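Local coordinates for protein hydrogenase maturation factor (Thermoanaerobacter tengcongensis, PDB 3VTI) that probably carries out the ATP-dependent dehydration that makes a nitrile from a HypF-supplied carbamoyl group during maturation of [NiFe]-hydrogenases, and binds magnesium, at residues C[35-40]-C[51-56]; C[47-52]-C[87-92]; C[145-150]-C[252-257]; C[151-156]-C[225-230]. One frame throughout, in Å; residues are numbered along the deposited sequence.

How the interactions relate
Interactions 1 and 2 belong to the N-terminal half of the AIR synthase-like chain and share helix 49-60. Their centres lie about 9 Å apart, and Val39 CG1 sits 3.9 Å from Ile49 CB where they meet. Interactions 3 and 4 belong to the C-terminal half, with centres about 13 Å apart. Segment 151-156 directly follows 145-150, and Lys252 NZ lies 2.7 Å from Thr152 O, a probable hydrogen bond between the two contacts. Across the halves, Leu52 CD2 touches His156 CE1 at 4.1 Å. The magnesium ion is about 7 Å from Gly56 of interaction 1 and about 9 Å from the Val253 side chain of interaction 3. Interaction 2 lies away from the metal.

Interaction 1: C[35-40]-C[51-56]; sequences DSFTVK and KLAVCG
Phe37 lays one face of its ring on the backbone of Ala53. Ala53 CA stands 3.6 Å from the ring centroid of Phe37 and only 7° off the normal, a CH-pi contact. The rotamer makes this possible: CG lies anti to the carbonyl carbon (chi1 -64°), and the ring leaves strand 30-37 towards helix 49-60. Leu52 CG meets Phe37 CD1 at 3.6 Å, and Ala53 CB comes within 3.9 Å of Phe37 CD2. Gly56 CA approaches Phe37 CZ obliquely at 4.2 Å; a side chain at Gly56 would run into that atom. This part is buried. Phe37 CE1 also lies 3.4 Å from Leu52 O, but no hydrogen bond joins the segments.

The packing thins towards Val39, which is partly exposed. There Val39 CG1 meets Leu52 CD2 at 3.8 Å. The Asp35 side chain makes no contact with 51-56. It touches Thr57 and Asp60 further along the helix, and OD1 makes a salt bridge with Lys110 of the second subunit. Strand 35-37 and helix 51-56 run nearly antiparallel, at 163°. A helix laid on a sheet in this way is typical of the PurM-like N-terminal domain; beyond Gly56 the helix leads to Asp60, a magnesium ligand.

Interaction 2: C[47-52]-C[87-92]; sequences GDIGKL and KKIVKS
Ser92 reaches across to Asp48 with its hydroxyl. Ser92 OG donates to Asp48 OD1 at 2.7 Å. Asp48 OD1 receives it on its syn lone pair, on the side of OD2. Both rotamers serve this bond. Asp48 CG sits between its own backbone N and carbonyl carbon (chi1 58°), which turns the carboxylate back over the start of helix 49-60. Ser92 OG lies beside its backbone N, anti to the carbonyl carbon, and CB packs against the carboxylate as well.

The second oxygen of Asp48 works within its own segment. Asp48 is the N-cap of helix 49-60, and its OD2 accepts from Lys51 N at 3.1 Å with an N-H...O angle of 161°; OD2 is met nearly along its C-O axis. A weak bond from Gly50 N adds to the cap. One carboxylate thus ties the first turn of this helix to the flank of helix 83-100, and bonds on both oxygens limit its rotation.

The helices come close at Gly50, whose CA is 3.8 Å from Ile89 O. No side chain fits there: a CB would run into Ile89 O and press on Ser92 CB. Ile89 CG2 lies 3.8 Å from Gly50 CA. Ile49 and Ile89 cross obliquely, and Ile49 CG2 meets both CD1 (3.6 Å) and CG1 of Ile89. Phe43 touches both Asp48 and Ile89. The Lys51 chain is extended, its end leads away from 87-92, and NZ bonds to Val177 O.

Interaction 3: C[145-150]-C[252-257]; sequences DIVLIS and KVVVVV
Val147 and Val254 stand on one face of the sheet at this strand pair, where Val147 CG1 meets Val254 CG1 at 4.0 Å. The contact is diagonal, since Val147 is paired with Val256 and Ile149 with Val254, all on this face. Ile149 CG1 is anti to the backbone N (chi1 -175°), and from there CD1 reaches obliquely to Val254 CG2 at 3.7 Å. The opposite face carries Ile146, Leu148, Val255 and Val257. There Leu148 and Val257 cross at about a right angle, and Leu148 CD1 touches Val257 CG2 at 3.7 Å.

The backbones run antiparallel. Leu148 and Val255 form a hydrogen-bonded pair with both bonds 2.7 Å long, Leu148 N to Val255 O and Val255 N to Leu148 O. Past the strand end, Ser150 OG takes over the acceptor role and receives Val253 N at 2.7 Å in a nearly straight bond of 167°.

At the other end Asp145 crosses Val256, with Asp145 CB 3.5 Å from Val256 CG1. Asp145 OD1 lies 3.3 Å from Val257 O, two acceptors with no bond between them, while OD2 accepts from Lys142 N. An alanine here lacks the carboxylate and is likely to leave the Lys142 amide without this acceptor.

Strand 194-198 pairs with 254-257, and 279-285 with 146-149. Helix 262-270 covers the Leu148 face. Such a sheet backed by helices is characteristic of the AIR synthase-like C-terminal domain.

Interaction 4: C[151-156]-C[225-230]; sequences GTIGDH and EKLPVK
Ile153 extends its CD1 over Pro228, 3.9 Å from Pro228 CD. It also reaches Leu227, whose CD2 is 4.0 Å from Ile153 CD1. CG1 of Ile153 lies anti to the carbonyl carbon (chi1 -60°), which sends the chain along the proline. Beside this apolar patch the backbones are joined directly: Ile153 N donates to Pro228 O at 2.9 Å. The bond is bent, with an N-H...O angle of 142°, and the donor is tilted from the carbonyl plane.

Thr152 has a polar and an apolar branch. Its OG1 donates to Asp155 OD1 at 2.7 Å, from the syn side and 25° out of the carboxylate plane. Thr152 CG2 packs against the backbone of Val229 and Lys230, 3.8 Å from Val229 N. Replacing Thr152 by an alanine removes both branches and would probably leave the Asp155 carboxylate freer to turn and the Lys230 backbone less covered.

Lys230 crosses Thr152 and Asp155 at about right angles. A water donates to Ile153 O and Asp155 OD1 and accepts from Lys230 N. Asp155 OD1 also has a weak, long ion pair with Lys252 NZ.

The contact joins two loops of the AIR synthase-like C-terminal domain at the starts of helices 155-164 and 231-240, with Gly154 and Lys230 at their N-cap positions. Lys230 NZ and Asp155 OD2, 4.3 Å apart, are too distant for a salt bridge, though their opposite charges may still attract.

Interaction 1: C[35-40]-C[51-56]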
loop_
_atom_site.group_PDB
_atom_site.type_symbol
_atom_site.label_atom_id
_atom_site.label_comp_id
_atom_site.label_asym_id
_atom_site.label_seq_id
_atom_site.Cartn_x
_atom_site.Cartn_y
_atom_site.Cartn_z
ATOM N N ASP C 35 9.594 -2.051 -8.604
ATOM C CA ASP C 35 8.951 -0.789 -8.266
ATOM C C ASP C 35 7.547 -0.995 -7.702
ATOM O O ASP C 35 6.811 -1.871 -8.138
ATOM C CB ASP C 35 8.890 0.132 -9.483
ATOM C CG ASP C 35 8.877 1.600 -9.101
ATOM O OD1 ASP C 35 9.016 1.899 -7.903
ATOM O OD2 ASP C 35 8.747 2.464 -9.995
ATOM N N SER C 36 7.195 -0.175 -6.719
ATOM C CA SER C 36 5.830 -0.134 -6.187
ATOM C C SER C 36 5.083 1.029 -6.818
ATOM O O SER C 36 5.700 2.001 -7.262
ATOM C CB SER C 36 5.827 0.002 -4.664
ATOM O OG SER C 36 6.302 -1.180 -4.048
ATOM N N PHE C 37 3.760 0.916 -6.861
ATOM C CA PHE C 37 2.917 1.902 -7.525
ATOM C C PHE C 37 1.731 2.278 -6.644
ATOM O O PHE C 37 0.874 1.444 -6.336
ATOM C CB PHE C 37 2.479 1.366 -8.885
ATOM C CG PHE C 37 3.628 1.152 -9.828
ATOM C CD1 PHE C 37 3.994 2.148 -10.731
ATOM C CD2 PHE C 37 4.375 -0.025 -9.781
ATOM C CE1 PHE C 37 5.065 1.978 -11.581
ATOM C CE2 PHE C 37 5.451 -0.203 -10.629
ATOM C CZ PHE C 37 5.798 0.801 -11.536
ATOM N N THR C 38 1.705 3.538 -6.231
ATOM C CA THR C 38 0.811 3.995 -5.173
ATOM C C THR C 38 -0.003 5.216 -5.616
ATOM O O THR C 38 -0.544 5.946 -4.796
ATOM C CB THR C 38 1.615 4.344 -3.903
ATOM O OG1 THR C 38 2.606 5.323 -4.230
ATOM C CG2 THR C 38 2.317 3.117 -3.346
ATOM N N VAL C 39 -0.090 5.411 -6.927
ATOM C CA VAL C 39 -0.756 6.560 -7.530
ATOM C C VAL C 39 -2.244 6.665 -7.137
ATOM O O VAL C 39 -2.969 5.675 -7.159
ATOM C CB VAL C 39 -0.607 6.506 -9.076
ATOM C CG1 VAL C 39 -1.397 5.328 -9.660
ATOM C CG2 VAL C 39 -1.038 7.811 -9.724
ATOM N N LYS C 40 -2.664 7.872 -6.757
ATOM C CA LYS C 40 -4.079 8.227 -6.635
ATOM C C LYS C 40 -4.338 9.467 -7.502
ATOM O O LYS C 40 -3.588 10.450 -7.417
ATOM C CB LYS C 40 -4.484 8.498 -5.179
ATOM C CG LYS C 40 -4.571 7.261 -4.270
ATOM C CD LYS C 40 -5.350 6.114 -4.916
ATOM C CE LYS C 40 -5.561 4.958 -3.964
ATOM N NZ LYS C 40 -4.305 4.413 -3.407
ATOM N N LYS C 51 -1.680 -0.109 -16.031
ATOM C CA LYS C 51 -0.825 0.165 -17.177
ATOM C C LYS C 51 0.507 0.708 -16.681
ATOM O O LYS C 51 1.575 0.386 -17.217
ATOM C CB LYS C 51 -1.491 1.175 -18.106
ATOM C CG LYS C 51 -0.786 1.333 -19.425
ATOM C CD LYS C 51 -1.504 2.317 -20.339
ATOM C CE LYS C 51 -0.815 2.368 -21.705
ATOM N NZ LYS C 51 -1.193 3.575 -22.495
ATOM N N LEU C 52 0.417 1.533 -15.644
ATOM C CA LEU C 52 1.563 2.140 -14.998
ATOM C C LEU C 52 2.498 1.086 -14.401
ATOM O O LEU C 52 3.705 1.116 -14.625
ATOM C CB LEU C 52 1.060 3.095 -13.922
ATOM C CG LEU C 52 2.031 3.995 -13.176
ATOM C CD1 LEU C 52 3.009 4.665 -14.134
ATOM C CD2 LEU C 52 1.264 5.030 -12.344
ATOM N N ALA C 53 1.925 0.146 -13.654
ATOM C CA ALA C 53 2.689 -0.887 -12.970
ATOM C C ALA C 53 3.527 -1.726 -13.946
ATOM O O ALA C 53 4.636 -2.153 -13.617
ATOM C CB ALA C 53 1.756 -1.764 -12.172
ATOM N N VAL C 54 2.987 -1.970 -15.135
ATOM C CA VAL C 54 3.690 -2.760 -16.134
ATOM C C VAL C 54 4.755 -1.905 -16.823
ATOM O O VAL C 54 5.935 -2.230 -16.783
ATOM C CB VAL C 54 2.727 -3.366 -17.187
ATOM C CG1 VAL C 54 3.497 -4.163 -18.229
ATOM C CG2 VAL C 54 1.699 -4.253 -16.510
ATOM N N CYS C 55 4.323 -0.803 -17.421
ATOM C CA CYS C 55 5.185 0.063 -18.197
ATOM C C CYS C 55 6.422 0.520 -17.441
ATOM O O CYS C 55 7.545 0.451 -17.962
ATOM C CB CYS C 55 4.387 1.253 -18.725
ATOM S SG CYS C 55 3.213 0.751 -20.024
ATOM N N GLY C 56 6.214 0.959 -16.205
ATOM C CA GLY C 56 7.309 1.460 -15.384
ATOM C C GLY C 56 8.419 0.454 -15.181
ATOM O O GLY C 56 9.595 0.789 -15.230
#

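Interaction 2: C[47-52]-C[87-92]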
loop_
_atom_site.group_PDB
_atom_site.type_symbol
_atom_site.label_atom_id
_atom_site.label_comp_id
_atom_site.label_asym_id
_atom_site.label_seq_id
_atom_site.Cartn_x
_atom_site.Cartn_y
_atom_site.Cartn_z
ATOM N N GLY C 47 -4.475 6.806 -18.681
ATOM C CA GLY C 47 -4.047 5.563 -18.061
ATOM C C GLY C 47 -4.709 5.173 -16.753
ATOM O O GLY C 47 -5.760 5.710 -16.363
ATOM N N ASP C 48 -4.086 4.197 -16.095
ATOM C CA ASP C 48 -4.483 3.738 -14.772
ATOM C C ASP C 48 -3.305 3.046 -14.079
ATOM O O ASP C 48 -2.258 2.843 -14.697
ATOM C CB ASP C 48 -5.722 2.829 -14.844
ATOM C CG ASP C 48 -5.512 1.618 -15.724
ATOM O OD1 ASP C 48 -6.352 1.384 -16.624
ATOM O OD2 ASP C 48 -4.517 0.894 -15.507
ATOM N N ILE C 49 -3.488 2.680 -12.807
ATOM C CA ILE C 49 -2.430 2.062 -12.000
ATOM C C ILE C 49 -1.884 0.766 -12.615
ATOM O O ILE C 49 -0.716 0.429 -12.427
ATOM C CB ILE C 49 -2.898 1.830 -10.531
ATOM C CG1 ILE C 49 -1.722 1.389 -9.636
ATOM C CG2 ILE C 49 -4.094 0.859 -10.474
ATOM C CD1 ILE C 49 -1.974 1.525 -8.138
ATOM N N GLY C 50 -2.735 0.055 -13.354
ATOM C CA GLY C 50 -2.362 -1.206 -13.983
ATOM C C GLY C 50 -1.374 -1.035 -15.119
ATOM O O GLY C 50 -0.348 -1.728 -15.171
ATOM N N LYS C 51 -1.680 -0.109 -16.031
ATOM C CA LYS C 51 -0.825 0.165 -17.177
ATOM C C LYS C 51 0.507 0.708 -16.681
ATOM O O LYS C 51 1.575 0.386 -17.217
ATOM C CB LYS C 51 -1.491 1.175 -18.106
ATOM C CG LYS C 51 -0.786 1.333 -19.425
ATOM C CD LYS C 51 -1.504 2.317 -20.339
ATOM C CE LYS C 51 -0.815 2.368 -21.705
ATOM N NZ LYS C 51 -1.193 3.575 -22.495
ATOM N N LEU C 52 0.417 1.533 -15.644
ATOM C CA LEU C 52 1.563 2.140 -14.998
ATOM C C LEU C 52 2.498 1.086 -14.401
ATOM O O LEU C 52 3.705 1.116 -14.625
ATOM C CB LEU C 52 1.060 3.095 -13.922
ATOM C CG LEU C 52 2.031 3.995 -13.176
ATOM C CD1 LEU C 52 3.009 4.665 -14.134
ATOM C CD2 LEU C 52 1.264 5.030 -12.344
ATOM N N LYS C 87 -10.892 -5.807 -12.295
ATOM C CA LYS C 87 -10.901 -6.386 -13.634
ATOM C C LYS C 87 -10.342 -5.408 -14.670
ATOM O O LYS C 87 -9.667 -5.817 -15.610
ATOM C CB LYS C 87 -12.315 -6.830 -14.028
ATOM C CG LYS C 87 -12.812 -8.067 -13.290
ATOM C CD LYS C 87 -14.102 -8.600 -13.887
ATOM C CE LYS C 87 -14.577 -9.847 -13.145
ATOM N NZ LYS C 87 -15.857 -10.380 -13.687
ATOM N N LYS C 88 -10.622 -4.121 -14.481
ATOM C CA LYS C 88 -10.115 -3.065 -15.359
ATOM C C LYS C 88 -8.599 -2.880 -15.224
ATOM O O LYS C 88 -7.898 -2.692 -16.220
ATOM C CB LYS C 88 -10.831 -1.734 -15.087
ATOM C CG LYS C 88 -12.214 -1.626 -15.701
ATOM C CD LYS C 88 -13.087 -0.577 -14.997
ATOM C CE LYS C 88 -12.832 0.840 -15.511
ATOM N NZ LYS C 88 -13.829 1.801 -14.950
ATOM N N ILE C 89 -8.109 -2.927 -13.989
ATOM C CA ILE C 89 -6.681 -2.803 -13.706
ATOM C C ILE C 89 -5.911 -3.969 -14.314
ATOM O O ILE C 89 -4.925 -3.770 -15.028
ATOM C CB ILE C 89 -6.419 -2.699 -12.181
ATOM C CG1 ILE C 89 -6.870 -1.332 -11.664
ATOM C CG2 ILE C 89 -4.946 -2.943 -11.847
ATOM C CD1 ILE C 89 -7.026 -1.271 -10.166
ATOM N N VAL C 90 -6.394 -5.181 -14.044
ATOM C CA VAL C 90 -5.761 -6.408 -14.513
ATOM C C VAL C 90 -5.728 -6.459 -16.049
ATOM O O VAL C 90 -4.685 -6.760 -16.637
ATOM C CB VAL C 90 -6.443 -7.662 -13.880
ATOM C CG1 VAL C 90 -5.842 -8.949 -14.397
ATOM C CG2 VAL C 90 -6.302 -7.624 -12.361
ATOM N N LYS C 91 -6.862 -6.145 -16.679
ATOM C CA LYS C 91 -6.961 -6.006 -18.138
ATOM C C LYS C 91 -5.908 -5.046 -18.712
ATOM O O LYS C 91 -5.227 -5.380 -19.685
ATOM C CB LYS C 91 -8.366 -5.531 -18.527
ATOM C CG LYS C 91 -8.691 -5.591 -20.020
ATOM C CD LYS C 91 -10.021 -4.914 -20.305
ATOM C CE LYS C 91 -10.527 -5.219 -21.715
ATOM N NZ LYS C 91 -9.733 -4.495 -22.754
ATOM N N SER C 92 -5.790 -3.862 -18.104
ATOM C CA SER C 92 -4.787 -2.870 -18.502
ATOM C C SER C 92 -3.361 -3.399 -18.377
ATOM O O SER C 92 -2.509 -3.100 -19.210
ATOM C CB SER C 92 -4.927 -1.604 -17.673
ATOM O OG SER C 92 -6.088 -0.896 -18.034
#

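Interaction 3: C[145-150]-C[252-257]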
loop_
_atom_site.group_PDB
_atom_site.type_symbol
_atom_site.label_atom_id
_atom_site.label_comp_id
_atom_site.label_asym_id
_atom_site.label_seq_id
_atom_site.Cartn_x
_atom_site.Cartn_y
_atom_site.Cartn_z
ATOM N N ASP C 145 29.492 14.451 -24.499
ATOM C CA ASP C 145 28.302 13.667 -24.820
ATOM C C ASP C 145 27.104 14.581 -24.991
ATOM O O ASP C 145 27.067 15.680 -24.428
ATOM C CB ASP C 145 27.983 12.672 -23.700
ATOM C CG ASP C 145 28.942 11.498 -23.651
ATOM O OD1 ASP C 145 29.546 11.156 -24.688
ATOM O OD2 ASP C 145 29.079 10.905 -22.560
ATOM N N ILE C 146 26.118 14.106 -25.748
ATOM C CA ILE C 146 24.889 14.853 -26.014
ATOM C C ILE C 146 23.728 14.249 -25.234
ATOM O O ILE C 146 23.633 13.031 -25.080
ATOM C CB ILE C 146 24.564 14.879 -27.534
ATOM C CG1 ILE C 146 25.724 15.501 -28.338
ATOM C CG2 ILE C 146 23.231 15.573 -27.815
ATOM C CD1 ILE C 146 26.012 16.981 -28.059
ATOM N N VAL C 147 22.854 15.116 -24.733
ATOM C CA VAL C 147 21.692 14.693 -23.979
ATOM C C VAL C 147 20.455 14.877 -24.833
ATOM O O VAL C 147 20.224 15.957 -25.373
ATOM C CB VAL C 147 21.538 15.514 -22.691
ATOM C CG1 VAL C 147 20.498 14.882 -21.774
ATOM C CG2 VAL C 147 22.864 15.615 -21.971
ATOM N N LEU C 148 19.663 13.816 -24.941
ATOM C CA LEU C 148 18.387 13.863 -25.640
ATOM C C LEU C 148 17.238 13.450 -24.716
ATOM O O LEU C 148 17.438 12.720 -23.732
ATOM C CB LEU C 148 18.417 12.949 -26.868
ATOM C CG LEU C 148 19.401 13.287 -27.984
ATOM C CD1 LEU C 148 20.745 12.621 -27.764
ATOM C CD2 LEU C 148 18.828 12.866 -29.307
ATOM N N ILE C 149 16.038 13.926 -25.040
ATOM C CA ILE C 149 14.806 13.453 -24.414
ATOM C C ILE C 149 13.905 12.892 -25.510
ATOM O O ILE C 149 13.784 13.499 -26.579
ATOM C CB ILE C 149 14.065 14.582 -23.638
ATOM C CG1 ILE C 149 12.844 14.033 -22.897
ATOM C CG2 ILE C 149 13.606 15.684 -24.570
ATOM C CD1 ILE C 149 13.130 13.596 -21.508
ATOM N N SER C 150 13.262 11.756 -25.240
ATOM C CA SER C 150 12.431 11.064 -26.240
ATOM C C SER C 150 11.115 11.760 -26.608
ATOM O O SER C 150 10.482 11.386 -27.593
ATOM C CB SER C 150 12.130 9.633 -25.779
ATOM O OG SER C 150 11.461 9.623 -24.530
ATOM N N LYS C 252 8.639 8.554 -21.241
ATOM C CA LYS C 252 9.830 9.254 -21.744
ATOM C C LYS C 252 11.149 8.654 -21.256
ATOM O O LYS C 252 11.237 8.077 -20.173
ATOM C CB LYS C 252 9.790 10.755 -21.399
ATOM C CG LYS C 252 8.510 11.483 -21.808
ATOM C CD LYS C 252 8.335 11.542 -23.317
ATOM C CE LYS C 252 6.852 11.534 -23.714
ATOM N NZ LYS C 252 6.058 12.644 -23.105
ATOM N N VAL C 253 12.181 8.795 -22.070
ATOM C CA VAL C 253 13.513 8.414 -21.637
ATOM C C VAL C 253 14.494 9.540 -21.949
ATOM O O VAL C 253 14.413 10.164 -23.010
ATOM C CB VAL C 253 13.968 7.046 -22.256
ATOM C CG1 VAL C 253 14.074 7.121 -23.804
ATOM C CG2 VAL C 253 15.299 6.562 -21.626
ATOM N N VAL C 254 15.383 9.808 -20.994
ATOM C CA VAL C 254 16.535 10.685 -21.178
ATOM C C VAL C 254 17.699 9.850 -21.679
ATOM O O VAL C 254 18.040 8.818 -21.094
ATOM C CB VAL C 254 16.943 11.358 -19.855
ATOM C CG1 VAL C 254 18.285 12.111 -19.994
ATOM C CG2 VAL C 254 15.837 12.290 -19.375
ATOM N N VAL C 255 18.317 10.305 -22.756
ATOM C CA VAL C 255 19.400 9.564 -23.385
ATOM C C VAL C 255 20.674 10.372 -23.467
ATOM O O VAL C 255 20.671 11.499 -23.916
ATOM C CB VAL C 255 19.050 9.191 -24.830
ATOM C CG1 VAL C 255 19.979 8.111 -25.348
ATOM C CG2 VAL C 255 17.598 8.771 -24.949
ATOM N N VAL C 256 21.772 9.768 -23.052
ATOM C CA VAL C 256 23.091 10.347 -23.266
ATOM C C VAL C 256 23.831 9.505 -24.312
ATOM O O VAL C 256 23.834 8.280 -24.222
ATOM C CB VAL C 256 23.891 10.438 -21.941
ATOM C CG1 VAL C 256 25.166 11.207 -22.133
ATOM C CG2 VAL C 256 23.053 11.117 -20.867
ATOM N N VAL C 257 24.438 10.164 -25.302
ATOM C CA VAL C 257 25.125 9.481 -26.414
ATOM C C VAL C 257 26.472 10.104 -26.758
ATOM O O VAL C 257 26.752 11.242 -26.383
ATOM C CB VAL C 257 24.286 9.478 -27.732
ATOM C CG1 VAL C 257 22.992 8.744 -27.550
ATOM C CG2 VAL C 257 24.013 10.893 -28.207
#

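Interaction 4: C[151-156]-C[225-230]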
loop_
_atom_site.group_PDB
_atom_site.type_symbol
_atom_site.label_atom_id
_atom_site.label_comp_id
_atom_site.label_asym_id
_atom_site.label_seq_id
_atom_site.Cartn_x
_atom_site.Cartn_y
_atom_site.Cartn_z
ATOM N N GLY C 151 10.699 12.749 -25.814
ATOM C CA GLY C 151 9.449 13.473 -26.062
ATOM C C GLY C 151 9.138 14.549 -25.028
ATOM O O GLY C 151 10.009 14.946 -24.249
ATOM N N THR C 152 7.893 15.021 -25.026
ATOM C CA THR C 152 7.495 16.152 -24.198
ATOM C C THR C 152 7.661 15.863 -22.711
ATOM O O THR C 152 7.540 14.711 -22.265
ATOM C CB THR C 152 6.042 16.584 -24.468
ATOM O OG1 THR C 152 5.182 15.458 -24.323
ATOM C CG2 THR C 152 5.885 17.164 -25.875
ATOM N N ILE C 153 7.927 16.926 -21.955
ATOM C CA ILE C 153 8.271 16.834 -20.541
ATOM C C ILE C 153 7.091 17.250 -19.669
ATOM O O ILE C 153 6.479 18.298 -19.902
ATOM C CB ILE C 153 9.488 17.745 -20.220
ATOM C CG1 ILE C 153 10.714 17.326 -21.046
ATOM C CG2 ILE C 153 9.806 17.764 -18.719
ATOM C CD1 ILE C 153 11.677 18.487 -21.329
ATOM N N GLY C 154 6.782 16.422 -18.670
ATOM C CA GLY C 154 5.858 16.796 -17.599
ATOM C C GLY C 154 4.414 16.348 -17.743
ATOM O O GLY C 154 3.554 16.760 -16.969
ATOM N N ASP C 155 4.153 15.492 -18.724
ATOM C CA ASP C 155 2.809 15.008 -18.997
ATOM C C ASP C 155 2.149 14.315 -17.813
ATOM O O ASP C 155 1.114 14.774 -17.313
ATOM C CB ASP C 155 2.832 14.066 -20.190
ATOM C CG ASP C 155 2.901 14.803 -21.493
ATOM O OD1 ASP C 155 4.007 15.210 -21.908
ATOM O OD2 ASP C 155 1.830 14.978 -22.098
ATOM N N HIS C 156 2.747 13.213 -17.376
ATOM C CA HIS C 156 2.169 12.398 -16.326
ATOM C C HIS C 156 1.970 13.197 -15.033
ATOM O O HIS C 156 0.859 13.255 -14.501
ATOM C CB HIS C 156 3.034 11.172 -16.069
ATOM C CG HIS C 156 2.483 10.268 -15.015
ATOM N ND1 HIS C 156 1.547 9.295 -15.288
ATOM C CD2 HIS C 156 2.724 10.198 -13.685
ATOM C CE1 HIS C 156 1.242 8.658 -14.172
ATOM N NE2 HIS C 156 1.939 9.189 -13.185
ATOM N N GLU C 225 14.999 26.730 -25.011
ATOM C CA GLU C 225 14.334 26.721 -26.320
ATOM C C GLU C 225 14.211 25.340 -26.967
ATOM O O GLU C 225 13.373 25.140 -27.846
ATOM C CB GLU C 225 15.041 27.669 -27.300
ATOM C CG GLU C 225 16.568 27.564 -27.312
ATOM C CD GLU C 225 17.212 28.334 -26.157
ATOM O OE1 GLU C 225 17.000 29.563 -26.085
ATOM O OE2 GLU C 225 17.911 27.715 -25.316
ATOM N N LYS C 226 15.044 24.401 -26.528
ATOM C CA LYS C 226 15.075 23.063 -27.102
ATOM C C LYS C 226 14.252 22.046 -26.327
ATOM O O LYS C 226 14.149 20.901 -26.748
ATOM C CB LYS C 226 16.522 22.569 -27.234
ATOM C CG LYS C 226 17.302 23.184 -28.400
ATOM C CD LYS C 226 16.785 22.681 -29.750
ATOM C CE LYS C 226 17.172 23.621 -30.881
ATOM N NZ LYS C 226 16.343 24.863 -30.876
ATOM N N LEU C 227 13.660 22.458 -25.210
ATOM C CA LEU C 227 12.890 21.535 -24.368
ATOM C C LEU C 227 11.463 21.344 -24.880
ATOM O O LEU C 227 10.717 22.317 -25.020
ATOM C CB LEU C 227 12.885 21.992 -22.905
ATOM C CG LEU C 227 14.241 22.096 -22.190
ATOM C CD1 LEU C 227 14.131 22.839 -20.852
ATOM C CD2 LEU C 227 14.880 20.724 -22.001
ATOM N N PRO C 228 11.089 20.086 -25.188
ATOM C CA PRO C 228 9.751 19.793 -25.696
ATOM C C PRO C 228 8.710 19.727 -24.584
ATOM O O PRO C 228 8.917 19.065 -23.558
ATOM C CB PRO C 228 9.915 18.422 -26.370
ATOM C CG PRO C 228 11.038 17.786 -25.665
ATOM C CD PRO C 228 11.949 18.889 -25.173
ATOM N N VAL C 229 7.594 20.408 -24.797
ATOM C CA VAL C 229 6.554 20.485 -23.786
ATOM C C VAL C 229 5.242 20.887 -24.445
ATOM O O VAL C 229 5.199 21.884 -25.192
ATOM C CB VAL C 229 6.949 21.485 -22.636
ATOM C CG1 VAL C 229 7.343 22.860 -23.196
ATOM C CG2 VAL C 229 5.847 21.591 -21.590
ATOM N N LYS C 230 4.188 20.108 -24.189
ATOM C CA LYS C 230 2.861 20.420 -24.712
ATOM C C LYS C 230 2.398 21.737 -24.126
ATOM O O LYS C 230 2.621 22.008 -22.948
ATOM C CB LYS C 230 1.855 19.313 -24.391
ATOM C CG LYS C 230 2.154 17.976 -25.070
ATOM C CD LYS C 230 1.076 16.941 -24.791
ATOM C CE LYS C 230 1.615 15.519 -24.982
ATOM N NZ LYS C 230 1.842 15.138 -26.400
HETATM O O HOH W 1 4.617 18.158 -21.828
#